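PDB 2DY3: alanine racemase from Corynebacterium glutamicum, which binds pyridoxal-5'-phosphate within a two-domain fold that joins an N-terminal TIM barrel to a C-terminal domain rich in beta strands. Local coordinates for residues I8-D11 against A12-H15; H40-E43 against K44-V48; M66-D70 against I71-Q75; I110-A114 against E115-V119. One frame throughout, in Å; residues are numbered along the deposited sequence.

Contact 1 (I8-D11 against A12-H15); sequences IDLD and AIAH
Asp9 and Ala12 meet at the start of helix 10-24, where Asp9 is the N-cap. Followed outward, the aspartate first lays its CB beside the Ala12 methyl. CG of Asp9, anti to the backbone N (chi1 -177°), then comes within 3.5 Å of Ala12 CB. At the tip the two oxygens divide: OD1 of Asp9 takes the N-H of Ala12, at 3.0 Å from Ala12 N, whereas OD2 of Asp9 stays over the methyl, 3.6 Å from Ala12 CB. The donor arrives from above the carboxylate plane, 72° out of it, yet its N-H points fairly straight at OD1 (155°). Aspartate is short enough to fold back on the first turn in this way, and alanine is small enough to let it. Beyond the cap, Ala14 N binds Leu10 O at 2.9 Å, a regular helical bond, after a weak one from Ile13 N to Asp9 O. Leu10 and Ile13 add an apolar contact, running side by side with CD2 of Leu10 3.9 Å from CD1 of Ile13. The cap gives the N-H of Ala12 a stronger partner than its weak bond to the backbone oxygen of Asp9, and the negative carboxylate at the positive end of the helix dipole is probably favourable.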
ATOM      1  N   ILE B   8     -15.285  -1.985  -6.957  1.00 21.27           N
ATOM      2  CA  ILE B   8     -15.962  -1.145  -5.992  1.00 20.41           C
ATOM      3  C   ILE B   8     -17.414  -0.978  -6.402  1.00 21.44           C
ATOM      4  O   ILE B   8     -17.719  -0.325  -7.398  1.00 20.40           O
ATOM      5  CB  ILE B   8     -15.315   0.251  -5.886  1.00 19.47           C
ATOM      6  CG1 ILE B   8     -13.806   0.115  -5.684  1.00 18.58           C
ATOM      7  CG2 ILE B   8     -15.918   1.012  -4.716  1.00 17.89           C
ATOM      8  CD1 ILE B   8     -13.420  -0.797  -4.534  1.00 18.02           C
ATOM      9  N   ASP B   9     -18.306  -1.580  -5.626  1.00 20.94           N
ATOM     10  CA  ASP B   9     -19.734  -1.499  -5.890  1.00 20.55           C
ATOM     11  C   ASP B   9     -20.288  -0.207  -5.292  1.00 19.49           C
ATOM     12  O   ASP B   9     -20.518  -0.128  -4.088  1.00 19.16           O
ATOM     13  CB  ASP B   9     -20.439  -2.702  -5.271  1.00 22.61           C
ATOM     14  CG  ASP B   9     -21.927  -2.721  -5.557  1.00 24.78           C
ATOM     15  OD1 ASP B   9     -22.472  -1.693  -6.014  1.00 26.55           O
ATOM     16  OD2 ASP B   9     -22.557  -3.771  -5.312  1.00 26.35           O
ATOM     17  N   LEU B  10     -20.508   0.797  -6.135  1.00 17.37           N
ATOM     18  CA  LEU B  10     -21.025   2.079  -5.672  1.00 17.18           C
ATOM     19  C   LEU B  10     -22.468   2.004  -5.177  1.00 18.63           C
ATOM     20  O   LEU B  10     -22.841   2.718  -4.241  1.00 18.80           O
ATOM     21  CB  LEU B  10     -20.894   3.130  -6.783  1.00 16.60           C
ATOM     22  CG  LEU B  10     -19.439   3.465  -7.131  1.00 17.02           C
ATOM     23  CD1 LEU B  10     -19.363   4.482  -8.272  1.00 16.80           C
ATOM     24  CD2 LEU B  10     -18.752   3.998  -5.888  1.00 14.82           C
ATOM     25  N   ASP B  11     -23.283   1.148  -5.794  1.00 19.60           N
ATOM     26  CA  ASP B  11     -24.674   1.010  -5.361  1.00 20.48           C
ATOM     27  C   ASP B  11     -24.700   0.511  -3.925  1.00 19.86           C
ATOM     28  O   ASP B  11     -25.560   0.901  -3.135  1.00 19.66           O
ATOM     29  CB  ASP B  11     -25.443   0.022  -6.243  1.00 24.13           C
ATOM     30  CG  ASP B  11     -25.734   0.572  -7.622  1.00 28.85           C
ATOM     31  OD1 ASP B  11     -26.116   1.758  -7.728  1.00 29.81           O
ATOM     32  OD2 ASP B  11     -25.592  -0.189  -8.602  1.00 34.09           O
ATOM     33  N   ALA B  12     -23.758  -0.366  -3.597  1.00 19.72           N
ATOM     34  CA  ALA B  12     -23.666  -0.906  -2.246  1.00 18.75           C
ATOM     35  C   ALA B  12     -23.385   0.245  -1.289  1.00 18.79           C
ATOM     36  O   ALA B  12     -23.919   0.290  -0.179  1.00 20.40           O
ATOM     37  CB  ALA B  12     -22.552  -1.945  -2.167  1.00 16.44           C
ATOM     38  N   ILE B  13     -22.548   1.183  -1.731  1.00 18.90           N
ATOM     39  CA  ILE B  13     -22.202   2.346  -0.916  1.00 19.01           C
ATOM     40  C   ILE B  13     -23.424   3.244  -0.704  1.00 19.99           C
ATOM     41  O   ILE B  13     -23.673   3.727   0.405  1.00 19.63           O
ATOM     42  CB  ILE B  13     -21.054   3.160  -1.572  1.00 18.95           C
ATOM     43  CG1 ILE B  13     -19.752   2.352  -1.492  1.00 23.23           C
ATOM     44  CG2 ILE B  13     -20.883   4.508  -0.873  1.00 13.99           C
ATOM     45  CD1 ILE B  13     -18.549   3.038  -2.086  1.00 27.54           C
ATOM     46  N   ALA B  14     -24.187   3.469  -1.768  1.00 21.40           N
ATOM     47  CA  ALA B  14     -25.382   4.296  -1.658  1.00 21.76           C
ATOM     48  C   ALA B  14     -26.330   3.624  -0.666  1.00 21.84           C
ATOM     49  O   ALA B  14     -26.888   4.274   0.220  1.00 22.86           O
ATOM     50  CB  ALA B  14     -26.045   4.434  -3.014  1.00 19.89           C
ATOM     51  N   HIS B  15     -26.498   2.314  -0.816  1.00 21.29           N
ATOM     52  CA  HIS B  15     -27.362   1.540   0.070  1.00 20.68           C
ATOM     53  C   HIS B  15     -26.928   1.737   1.516  1.00 20.65           C
ATOM     54  O   HIS B  15     -27.736   2.080   2.381  1.00 22.38           O
ATOM     55  CB  HIS B  15     -27.277   0.055  -0.283  1.00 22.19           C
ATOM     56  CG  HIS B  15     -27.893  -0.842   0.742  1.00 21.51           C
ATOM     57  ND1 HIS B  15     -29.256  -1.014   0.860  1.00 22.02           N
ATOM     58  CD2 HIS B  15     -27.332  -1.589   1.723  1.00 20.33           C
ATOM     59  CE1 HIS B  15     -29.508  -1.829   1.870  1.00 19.81           C
ATOM     60  NE2 HIS B  15     -28.358  -2.191   2.410  1.00 22.06           N
TER

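Contact 2 (H40-E43 against K44-V48); sequences HGVE and KVAPV
Gly41 O takes two N-H groups of the first turn of helix 42-50. Val45 N approaches in the carbonyl plane at 2.9 Å from Gly41 O and nearly straight (167°), while Lys44 N comes from above that plane, 3.1 Å from Gly41 O. Val45 also brings its CG2 methyl, set beside its own backbone N, to 3.8 Å from CB of His40. One residue on, the CG2 methyl of Val42 reaches across a turn to lie 3.9 Å from CB of Ala46, where alanine's lack of bulk leaves room. Pro47 has no N-H to give, and its ring carbons CG and CD rest against Glu43 O, each 3.5 Å from that oxygen; the helix kinks here. Out in solvent Glu43 and Lys44 run alongside each other; OE1 of Glu43 and NZ of Lys44 are 4.5 Å apart, too far for a salt bridge, though the opposite charges may attract weakly. A second shell sets these groups in place. Gly41, the N-cap, has a positive phi (93°) that glycine adopts readily; Asn36 OD1 receives Val42 N; and His40 is held by ND1 to the carbonyl of Tyr38, a residue of the pyridoxal-5'-phosphate pocket, with its ring stacked on Tyr220. Helix 42-50 lies in the connection between parallel neighbours 28-32 and 56-59, a beta-alpha-beta crossover of the kind that builds a TIM barrel.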
ATOM      1  N   HIS B  40     -11.269   2.711  -1.087  1.00 16.18           N
ATOM      2  CA  HIS B  40     -12.322   2.459  -2.081  1.00 17.69           C
ATOM      3  C   HIS B  40     -12.381   3.493  -3.213  1.00 17.78           C
ATOM      4  O   HIS B  40     -13.167   3.344  -4.151  1.00 19.60           O
ATOM      5  CB  HIS B  40     -13.702   2.388  -1.408  1.00 14.83           C
ATOM      6  CG  HIS B  40     -13.924   1.153  -0.592  1.00 13.04           C
ATOM      7  ND1 HIS B  40     -13.247   0.901   0.582  1.00 13.02           N
ATOM      8  CD2 HIS B  40     -14.762   0.105  -0.774  1.00 13.10           C
ATOM      9  CE1 HIS B  40     -13.658  -0.249   1.087  1.00 14.14           C
ATOM     10  NE2 HIS B  40     -14.578  -0.752   0.283  1.00 12.60           N
ATOM     11  N   GLY B  41     -11.558   4.537  -3.131  1.00 17.05           N
ATOM     12  CA  GLY B  41     -11.565   5.560  -4.167  1.00 16.30           C
ATOM     13  C   GLY B  41     -12.503   6.703  -3.819  1.00 17.00           C
ATOM     14  O   GLY B  41     -13.656   6.738  -4.265  1.00 16.23           O
ATOM     15  N   VAL B  42     -12.004   7.652  -3.031  1.00 15.59           N
ATOM     16  CA  VAL B  42     -12.801   8.790  -2.584  1.00 15.69           C
ATOM     17  C   VAL B  42     -13.344   9.657  -3.715  1.00 18.12           C
ATOM     18  O   VAL B  42     -14.398  10.286  -3.576  1.00 17.26           O
ATOM     19  CB  VAL B  42     -11.981   9.681  -1.611  1.00 15.80           C
ATOM     20  CG1 VAL B  42     -10.879  10.437  -2.369  1.00 13.58           C
ATOM     21  CG2 VAL B  42     -12.903  10.635  -0.885  1.00 15.88           C
ATOM     22  N   GLU B  43     -12.634   9.687  -4.836  1.00 19.51           N
ATOM     23  CA  GLU B  43     -13.055  10.490  -5.975  1.00 22.93           C
ATOM     24  C   GLU B  43     -14.417  10.048  -6.500  1.00 23.34           C
ATOM     25  O   GLU B  43     -15.172  10.855  -7.039  1.00 25.51           O
ATOM     26  CB  GLU B  43     -12.004  10.416  -7.086  1.00 26.01           C
ATOM     27  CG  GLU B  43     -12.364  11.219  -8.318  1.00 35.20           C
ATOM     28  CD  GLU B  43     -11.149  11.626  -9.137  1.00 38.63           C
ATOM     29  OE1 GLU B  43     -11.347  12.158 -10.250  1.00 40.34           O
ATOM     30  OE2 GLU B  43     -10.004  11.426  -8.667  1.00 39.50           O
ATOM     31  N   LYS B  44     -14.725   8.767  -6.331  1.00 21.48           N
ATOM     32  CA  LYS B  44     -16.001   8.215  -6.766  1.00 20.71           C
ATOM     33  C   LYS B  44     -16.949   7.981  -5.589  1.00 20.32           C
ATOM     34  O   LYS B  44     -18.150   8.212  -5.697  1.00 20.93           O
ATOM     35  CB  LYS B  44     -15.782   6.888  -7.500  1.00 21.48           C
ATOM     36  CG  LYS B  44     -15.142   7.034  -8.865  1.00 25.87           C
ATOM     37  CD  LYS B  44     -16.049   7.805  -9.813  1.00 30.39           C
ATOM     38  CE  LYS B  44     -15.386   8.005 -11.164  1.00 33.19           C
ATOM     39  NZ  LYS B  44     -14.066   8.685 -11.014  1.00 38.01           N
ATOM     40  N   VAL B  45     -16.401   7.531  -4.463  1.00 18.17           N
ATOM     41  CA  VAL B  45     -17.201   7.235  -3.280  1.00 17.93           C
ATOM     42  C   VAL B  45     -17.878   8.429  -2.614  1.00 19.18           C
ATOM     43  O   VAL B  45     -19.085   8.398  -2.355  1.00 20.61           O
ATOM     44  CB  VAL B  45     -16.354   6.498  -2.217  1.00 17.09           C
ATOM     45  CG1 VAL B  45     -17.142   6.355  -0.924  1.00 15.73           C
ATOM     46  CG2 VAL B  45     -15.939   5.127  -2.749  1.00 16.82           C
ATOM     47  N   ALA B  46     -17.106   9.470  -2.322  1.00 18.03           N
ATOM     48  CA  ALA B  46     -17.640  10.660  -1.665  1.00 17.19           C
ATOM     49  C   ALA B  46     -18.867  11.267  -2.351  1.00 16.42           C
ATOM     50  O   ALA B  46     -19.830  11.646  -1.690  1.00 15.92           O
ATOM     51  CB  ALA B  46     -16.542  11.718  -1.530  1.00 17.86           C
ATOM     52  N   PRO B  47     -18.840  11.389  -3.683  1.00 16.72           N
ATOM     53  CA  PRO B  47     -20.008  11.969  -4.356  1.00 17.47           C
ATOM     54  C   PRO B  47     -21.255  11.101  -4.195  1.00 19.00           C
ATOM     55  O   PRO B  47     -22.371  11.605  -4.064  1.00 21.45           O
ATOM     56  CB  PRO B  47     -19.549  12.075  -5.807  1.00 15.19           C
ATOM     57  CG  PRO B  47     -18.089  12.287  -5.684  1.00 14.36           C
ATOM     58  CD  PRO B  47     -17.702  11.286  -4.612  1.00 15.44           C
ATOM     59  N   VAL B  48     -21.070   9.790  -4.195  1.00 20.53           N
ATOM     60  CA  VAL B  48     -22.205   8.898  -4.035  1.00 20.26           C
ATOM     61  C   VAL B  48     -22.759   9.039  -2.627  1.00 21.75           C
ATOM     62  O   VAL B  48     -23.974   9.123  -2.424  1.00 20.51           O
ATOM     63  CB  VAL B  48     -21.804   7.438  -4.292  1.00 22.89           C
ATOM     64  CG1 VAL B  48     -22.928   6.513  -3.864  1.00 22.65           C
ATOM     65  CG2 VAL B  48     -21.488   7.244  -5.777  1.00 19.53           C
TER

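Contact 3 (M66-D70 against I71-Q75); sequences MQLRD and IGISQ
Leu68 and Ile71 point the same way off the end of helix 62-70, while Arg69 reaches round to the chain leaving it; between them the backbone closes in a Schellman motif. Gly72, at positive phi, gives its N-H to Arg69 O, and Ile73 N reaches back to Leu68 O at 3.0 Å, so the carbonyls of Leu68 and Arg69 are used as the helix stops. Glycine suits this position because its missing CB avoids the carbonyl oxygen of Ile71. On the inner flank, Leu68 CD2 stands 4.1 Å from CD1 of Ile71 and 4.2 Å from CG1 of Ile73, the branched chains packing as neighbours. Ile71 has CG1 between its backbone N and carbonyl carbon (chi1 63°), which directs CD1 toward the leucine. Outside the loop these isoleucines also touch Ala46 of helix 42-50, and Leu68 packs on strand 56-59. Arg69 is oriented quite differently. A bend at chi2 (-72°) turns its guanidinium edge-on to the loop carbonyls, while NE and NH2 also bind the carbonyls of Arg94 and Asn95. Arginine suits this spot because one flat group can donate along several edges at once. NH1 of Arg69 bridges Ile73 O at 2.8 Å and Gln75 O at 2.7 Å; NH2 of Arg69 adds a second grip on Gln75 O, at 3.1 Å and within 2° of the guanidinium plane.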
ATOM      1  N   MET B  66      -8.818  18.915   1.289  1.00 16.25           N
ATOM      2  CA  MET B  66      -8.745  19.729   0.078  1.00 18.30           C
ATOM      3  C   MET B  66      -9.142  18.924  -1.160  1.00 18.40           C
ATOM      4  O   MET B  66      -9.726  19.473  -2.100  1.00 16.49           O
ATOM      5  CB  MET B  66      -7.339  20.340  -0.073  1.00 20.90           C
ATOM      6  CG  MET B  66      -7.111  21.550   0.853  1.00 25.27           C
ATOM      7  SD  MET B  66      -5.464  22.322   0.809  1.00 34.64           S
ATOM      8  CE  MET B  66      -5.637  23.409  -0.654  1.00 32.65           C
ATOM      9  N   GLN B  67      -8.849  17.624  -1.153  1.00 17.50           N
ATOM     10  CA  GLN B  67      -9.206  16.754  -2.276  1.00 18.22           C
ATOM     11  C   GLN B  67     -10.735  16.635  -2.360  1.00 18.63           C
ATOM     12  O   GLN B  67     -11.305  16.546  -3.451  1.00 18.56           O
ATOM     13  CB  GLN B  67      -8.570  15.363  -2.106  1.00 17.24           C
ATOM     14  CG  GLN B  67      -8.970  14.349  -3.188  1.00 16.89           C
ATOM     15  CD  GLN B  67      -8.301  12.989  -3.019  1.00 16.90           C
ATOM     16  OE1 GLN B  67      -8.117  12.512  -1.899  1.00 17.87           O
ATOM     17  NE2 GLN B  67      -7.949  12.354  -4.135  1.00 13.90           N
ATOM     18  N   LEU B  68     -11.398  16.641  -1.206  1.00 18.83           N
ATOM     19  CA  LEU B  68     -12.854  16.557  -1.184  1.00 18.92           C
ATOM     20  C   LEU B  68     -13.462  17.788  -1.853  1.00 20.35           C
ATOM     21  O   LEU B  68     -14.410  17.680  -2.631  1.00 19.15           O
ATOM     22  CB  LEU B  68     -13.366  16.436   0.254  1.00 16.20           C
ATOM     23  CG  LEU B  68     -13.080  15.080   0.903  1.00 15.53           C
ATOM     24  CD1 LEU B  68     -13.678  15.030   2.299  1.00 16.46           C
ATOM     25  CD2 LEU B  68     -13.667  13.980   0.030  1.00 15.87           C
ATOM     26  N   ARG B  69     -12.917  18.959  -1.543  1.00 20.67           N
ATOM     27  CA  ARG B  69     -13.418  20.187  -2.139  1.00 21.18           C
ATOM     28  C   ARG B  69     -13.154  20.140  -3.637  1.00 21.45           C
ATOM     29  O   ARG B  69     -13.977  20.599  -4.423  1.00 20.22           O
ATOM     30  CB  ARG B  69     -12.743  21.413  -1.513  1.00 18.37           C
ATOM     31  CG  ARG B  69     -13.248  21.757  -0.111  1.00 20.93           C
ATOM     32  CD  ARG B  69     -14.664  22.350  -0.115  1.00 18.62           C
ATOM     33  NE  ARG B  69     -15.115  22.651   1.245  1.00 20.49           N
ATOM     34  CZ  ARG B  69     -16.123  22.041   1.866  1.00 18.67           C
ATOM     35  NH1 ARG B  69     -16.812  21.088   1.254  1.00 16.36           N
ATOM     36  NH2 ARG B  69     -16.425  22.367   3.115  1.00 19.39           N
ATOM     37  N   ASP B  70     -12.010  19.568  -4.019  1.00 23.56           N
ATOM     38  CA  ASP B  70     -11.630  19.438  -5.426  1.00 24.27           C
ATOM     39  C   ASP B  70     -12.654  18.660  -6.257  1.00 26.11           C
ATOM     40  O   ASP B  70     -12.988  19.067  -7.371  1.00 26.28           O
ATOM     41  CB  ASP B  70     -10.268  18.740  -5.564  1.00 25.09           C
ATOM     42  CG  ASP B  70      -9.090  19.696  -5.418  1.00 25.62           C
ATOM     43  OD1 ASP B  70      -9.309  20.924  -5.358  1.00 26.76           O
ATOM     44  OD2 ASP B  70      -7.937  19.213  -5.376  1.00 21.79           O
ATOM     45  N   ILE B  71     -13.143  17.539  -5.736  1.00 26.20           N
ATOM     46  CA  ILE B  71     -14.112  16.752  -6.487  1.00 27.40           C
ATOM     47  C   ILE B  71     -15.508  17.370  -6.472  1.00 26.58           C
ATOM     48  O   ILE B  71     -16.421  16.872  -7.133  1.00 26.39           O
ATOM     49  CB  ILE B  71     -14.196  15.297  -5.978  1.00 29.10           C
ATOM     50  CG1 ILE B  71     -14.695  15.265  -4.539  1.00 29.34           C
ATOM     51  CG2 ILE B  71     -12.831  14.634  -6.078  1.00 30.54           C
ATOM     52  CD1 ILE B  71     -14.754  13.866  -3.970  1.00 31.90           C
ATOM     53  N   GLY B  72     -15.675  18.448  -5.712  1.00 24.33           N
ATOM     54  CA  GLY B  72     -16.962  19.115  -5.682  1.00 25.17           C
ATOM     55  C   GLY B  72     -17.818  18.927  -4.451  1.00 24.94           C
ATOM     56  O   GLY B  72     -18.963  19.376  -4.425  1.00 25.38           O
ATOM     57  N   ILE B  73     -17.285  18.256  -3.436  1.00 23.04           N
ATOM     58  CA  ILE B  73     -18.038  18.059  -2.208  1.00 20.70           C
ATOM     59  C   ILE B  73     -18.277  19.445  -1.623  1.00 22.01           C
ATOM     60  O   ILE B  73     -17.326  20.197  -1.383  1.00 23.03           O
ATOM     61  CB  ILE B  73     -17.245  17.214  -1.189  1.00 22.15           C
ATOM     62  CG1 ILE B  73     -17.017  15.801  -1.745  1.00 18.03           C
ATOM     63  CG2 ILE B  73     -17.991  17.171   0.140  1.00 20.63           C
ATOM     64  CD1 ILE B  73     -18.295  15.036  -2.009  1.00 17.15           C
ATOM     65  N   SER B  74     -19.541  19.790  -1.409  1.00 20.72           N
ATOM     66  CA  SER B  74     -19.893  21.092  -0.858  1.00 22.29           C
ATOM     67  C   SER B  74     -20.370  20.982   0.587  1.00 21.04           C
ATOM     68  O   SER B  74     -20.656  21.985   1.230  1.00 20.27           O
ATOM     69  CB  SER B  74     -20.978  21.755  -1.719  1.00 23.85           C
ATOM     70  OG  SER B  74     -22.134  20.937  -1.800  1.00 26.37           O
ATOM     71  N   GLN B  75     -20.457  19.763   1.099  1.00 21.14           N
ATOM     72  CA  GLN B  75     -20.879  19.572   2.482  1.00 23.08           C
ATOM     73  C   GLN B  75     -19.778  19.996   3.459  1.00 22.25           C
ATOM     74  O   GLN B  75     -18.623  20.199   3.078  1.00 21.89           O
ATOM     75  CB  GLN B  75     -21.216  18.098   2.756  1.00 24.96           C
ATOM     76  CG  GLN B  75     -22.526  17.576   2.173  1.00 26.08           C
ATOM     77  CD  GLN B  75     -22.543  17.571   0.657  1.00 28.52           C
ATOM     78  OE1 GLN B  75     -21.519  17.344   0.012  1.00 28.30           O
ATOM     79  NE2 GLN B  75     -23.715  17.806   0.079  1.00 29.45           N
TER

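Contact 4 (I110-A114 against E115-V119); sequences IETDA and EHIRV
Between Thr112 and Ile117 the backbone turns sharply and then straightens. Asp113 is the centre of an inverse gamma turn (phi -91°, psi 84°), in which Ala114 N gives a weak bond, 3.2 Å long, to Thr112 O. Ala114 is extended, Glu115 bends the chain once more, and from His116 the path stretches out into strand 117-122. The bends bring side chains at the two ends of the loop to face one another. Ile117 points back at the loop: its CG1 rests 3.8 Å from CB of Ala114, and its CD1 touches both that same methyl at 3.8 Å and CG2 of Thr112 at 3.9 Å. Thr112 and Ile117 cross at about a right angle; the threonine offers CG2, set anti to its backbone N, with CB just behind. This is an alpha-to-beta loop of the TIM barrel, carrying the chain from helix 103-110 into a strand that lies between 97-100 and 150-156 in the parallel sheet. Helix 88-92 flanks the loop, placing Ile92 against Ile117 and Arg89 against Ala114 and Thr112. Threonine fits its place by having two faces: the methyl serves the apolar patch, while OG1, beside its own backbone N (chi1 -69°), bonds back to the carbonyl of Ala108. Alanine contributes one compact methyl against CG1 and CD1 of the isoleucine.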
ATOM      1  N   ILE B 110      -5.917  31.310  16.289  1.00 18.45           N
ATOM      2  CA  ILE B 110      -6.272  32.619  16.825  1.00 18.78           C
ATOM      3  C   ILE B 110      -5.400  33.706  16.215  1.00 20.22           C
ATOM      4  O   ILE B 110      -5.853  34.832  15.996  1.00 20.86           O
ATOM      5  CB  ILE B 110      -6.100  32.653  18.355  1.00 19.07           C
ATOM      6  CG1 ILE B 110      -7.157  31.765  19.020  1.00 20.47           C
ATOM      7  CG2 ILE B 110      -6.217  34.076  18.865  1.00 19.56           C
ATOM      8  CD1 ILE B 110      -6.931  31.566  20.506  1.00 22.72           C
ATOM      9  N   GLU B 111      -4.150  33.365  15.929  1.00 19.05           N
ATOM     10  CA  GLU B 111      -3.236  34.336  15.355  1.00 22.48           C
ATOM     11  C   GLU B 111      -3.326  34.404  13.835  1.00 22.30           C
ATOM     12  O   GLU B 111      -2.533  35.095  13.192  1.00 23.99           O
ATOM     13  CB  GLU B 111      -1.804  34.033  15.801  1.00 24.28           C
ATOM     14  CG  GLU B 111      -1.596  34.221  17.303  1.00 27.25           C
ATOM     15  CD  GLU B 111      -0.221  33.781  17.771  1.00 31.25           C
ATOM     16  OE1 GLU B 111       0.082  33.953  18.970  1.00 32.47           O
ATOM     17  OE2 GLU B 111       0.553  33.259  16.942  1.00 31.77           O
ATOM     18  N   THR B 112      -4.295  33.693  13.264  1.00 20.98           N
ATOM     19  CA  THR B 112      -4.496  33.697  11.815  1.00 20.99           C
ATOM     20  C   THR B 112      -5.508  34.770  11.435  1.00 21.33           C
ATOM     21  O   THR B 112      -6.623  34.798  11.970  1.00 19.24           O
ATOM     22  CB  THR B 112      -5.046  32.353  11.300  1.00 20.70           C
ATOM     23  OG1 THR B 112      -4.047  31.336  11.425  1.00 18.34           O
ATOM     24  CG2 THR B 112      -5.460  32.488   9.836  1.00 20.75           C
ATOM     25  N   ASP B 113      -5.129  35.637  10.500  1.00 20.91           N
ATOM     26  CA  ASP B 113      -6.022  36.709  10.071  1.00 22.10           C
ATOM     27  C   ASP B 113      -6.889  36.297   8.890  1.00 23.06           C
ATOM     28  O   ASP B 113      -6.563  36.568   7.733  1.00 22.42           O
ATOM     29  CB  ASP B 113      -5.223  37.969   9.714  1.00 20.54           C
ATOM     30  CG  ASP B 113      -6.117  39.134   9.305  1.00 21.70           C
ATOM     31  OD1 ASP B 113      -7.359  38.966   9.287  1.00 23.90           O
ATOM     32  OD2 ASP B 113      -5.579  40.219   9.005  1.00 18.30           O
ATOM     33  N   ALA B 114      -7.994  35.634   9.207  1.00 25.00           N
ATOM     34  CA  ALA B 114      -8.966  35.183   8.224  1.00 27.00           C
ATOM     35  C   ALA B 114     -10.320  35.608   8.773  1.00 29.31           C
ATOM     36  O   ALA B 114     -10.510  35.655   9.986  1.00 29.06           O
ATOM     37  CB  ALA B 114      -8.907  33.669   8.074  1.00 26.54           C
ATOM     38  N   GLU B 115     -11.252  35.916   7.879  1.00 32.83           N
ATOM     39  CA  GLU B 115     -12.586  36.372   8.262  1.00 36.10           C
ATOM     40  C   GLU B 115     -13.335  35.512   9.276  1.00 35.97           C
ATOM     41  O   GLU B 115     -13.635  35.970  10.380  1.00 36.52           O
ATOM     42  CB  GLU B 115     -13.447  36.554   7.005  1.00 39.87           C
ATOM     43  CG  GLU B 115     -13.349  35.394   6.020  1.00 46.99           C
ATOM     44  CD  GLU B 115     -14.142  35.625   4.746  1.00 50.47           C
ATOM     45  OE1 GLU B 115     -15.390  35.670   4.815  1.00 53.36           O
ATOM     46  OE2 GLU B 115     -13.514  35.764   3.673  1.00 51.84           O
ATOM     47  N   HIS B 116     -13.641  34.271   8.909  1.00 35.38           N
ATOM     48  CA  HIS B 116     -14.384  33.386   9.806  1.00 34.55           C
ATOM     49  C   HIS B 116     -13.868  31.949   9.753  1.00 31.78           C
ATOM     50  O   HIS B 116     -14.127  31.220   8.799  1.00 32.18           O
ATOM     51  CB  HIS B 116     -15.868  33.439   9.439  1.00 38.32           C
ATOM     52  CG  HIS B 116     -16.713  32.444  10.167  1.00 42.76           C
ATOM     53  ND1 HIS B 116     -16.695  31.099   9.874  1.00 45.70           N
ATOM     54  CD2 HIS B 116     -17.612  32.601  11.167  1.00 44.28           C
ATOM     55  CE1 HIS B 116     -17.549  30.469  10.660  1.00 45.51           C
ATOM     56  NE2 HIS B 116     -18.118  31.357  11.454  1.00 44.97           N
ATOM     57  N   ILE B 117     -13.151  31.547  10.797  1.00 26.80           N
ATOM     58  CA  ILE B 117     -12.557  30.217  10.870  1.00 23.66           C
ATOM     59  C   ILE B 117     -13.376  29.200  11.672  1.00 21.46           C
ATOM     60  O   ILE B 117     -13.563  29.360  12.876  1.00 18.70           O
ATOM     61  CB  ILE B 117     -11.137  30.308  11.483  1.00 23.36           C
ATOM     62  CG1 ILE B 117     -10.286  31.281  10.667  1.00 20.93           C
ATOM     63  CG2 ILE B 117     -10.488  28.933  11.520  1.00 22.35           C
ATOM     64  CD1 ILE B 117      -9.004  31.698  11.354  1.00 20.77           C
ATOM     65  N   ARG B 118     -13.859  28.159  10.995  1.00 19.20           N
ATOM     66  CA  ARG B 118     -14.638  27.110  11.651  1.00 18.20           C
ATOM     67  C   ARG B 118     -13.695  26.068  12.251  1.00 17.34           C
ATOM     68  O   ARG B 118     -12.851  25.499  11.552  1.00 16.98           O
ATOM     69  CB  ARG B 118     -15.586  26.427  10.650  1.00 17.29           C
ATOM     70  CG  ARG B 118     -16.888  27.200  10.368  1.00 18.88           C
ATOM     71  CD  ARG B 118     -17.640  26.642   9.160  1.00 15.58           C
ATOM     72  NE  ARG B 118     -18.031  25.243   9.338  1.00 18.69           N
ATOM     73  CZ  ARG B 118     -19.072  24.835  10.059  1.00 18.69           C
ATOM     74  NH1 ARG B 118     -19.848  25.719  10.676  1.00 22.27           N
ATOM     75  NH2 ARG B 118     -19.329  23.541  10.173  1.00 19.55           N
ATOM     76  N   VAL B 119     -13.836  25.828  13.549  1.00 14.83           N
ATOM     77  CA  VAL B 119     -13.005  24.849  14.228  1.00 16.83           C
ATOM     78  C   VAL B 119     -13.844  23.909  15.091  1.00 16.89           C
ATOM     79  O   VAL B 119     -14.967  24.231  15.491  1.00 17.59           O
ATOM     80  CB  VAL B 119     -11.947  25.525  15.149  1.00 17.27           C
ATOM     81  CG1 VAL B 119     -11.057  26.452  14.350  1.00 18.84           C
ATOM     82  CG2 VAL B 119     -12.639  26.280  16.267  1.00 19.67           C
TER

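In the fold
Contacts 1 and 2 both sit at helix starts, contact 3 at a helix end, and contact 4 where a loop becomes a strand. The first three form a continuous chain of packing: CD1 of Ile13 lies 3.4 Å from CG2 of Val45, and CG2 of Val42 lies 3.6 Å from CD2 of Leu68, so helix 42-50 is shared between its neighbours. Contact 2 is the most buried; contacts 1 and 3 mix buried residues with exposed ones, and contact 4 lies farthest out, its nearest atoms about 7 Å from contact 3. A carboxylate cap serves contact 1, a glycine carbonyl contact 2 and a Schellman turn with a guanidinium contact 3, whereas contact 4 meets through aliphatic carbons.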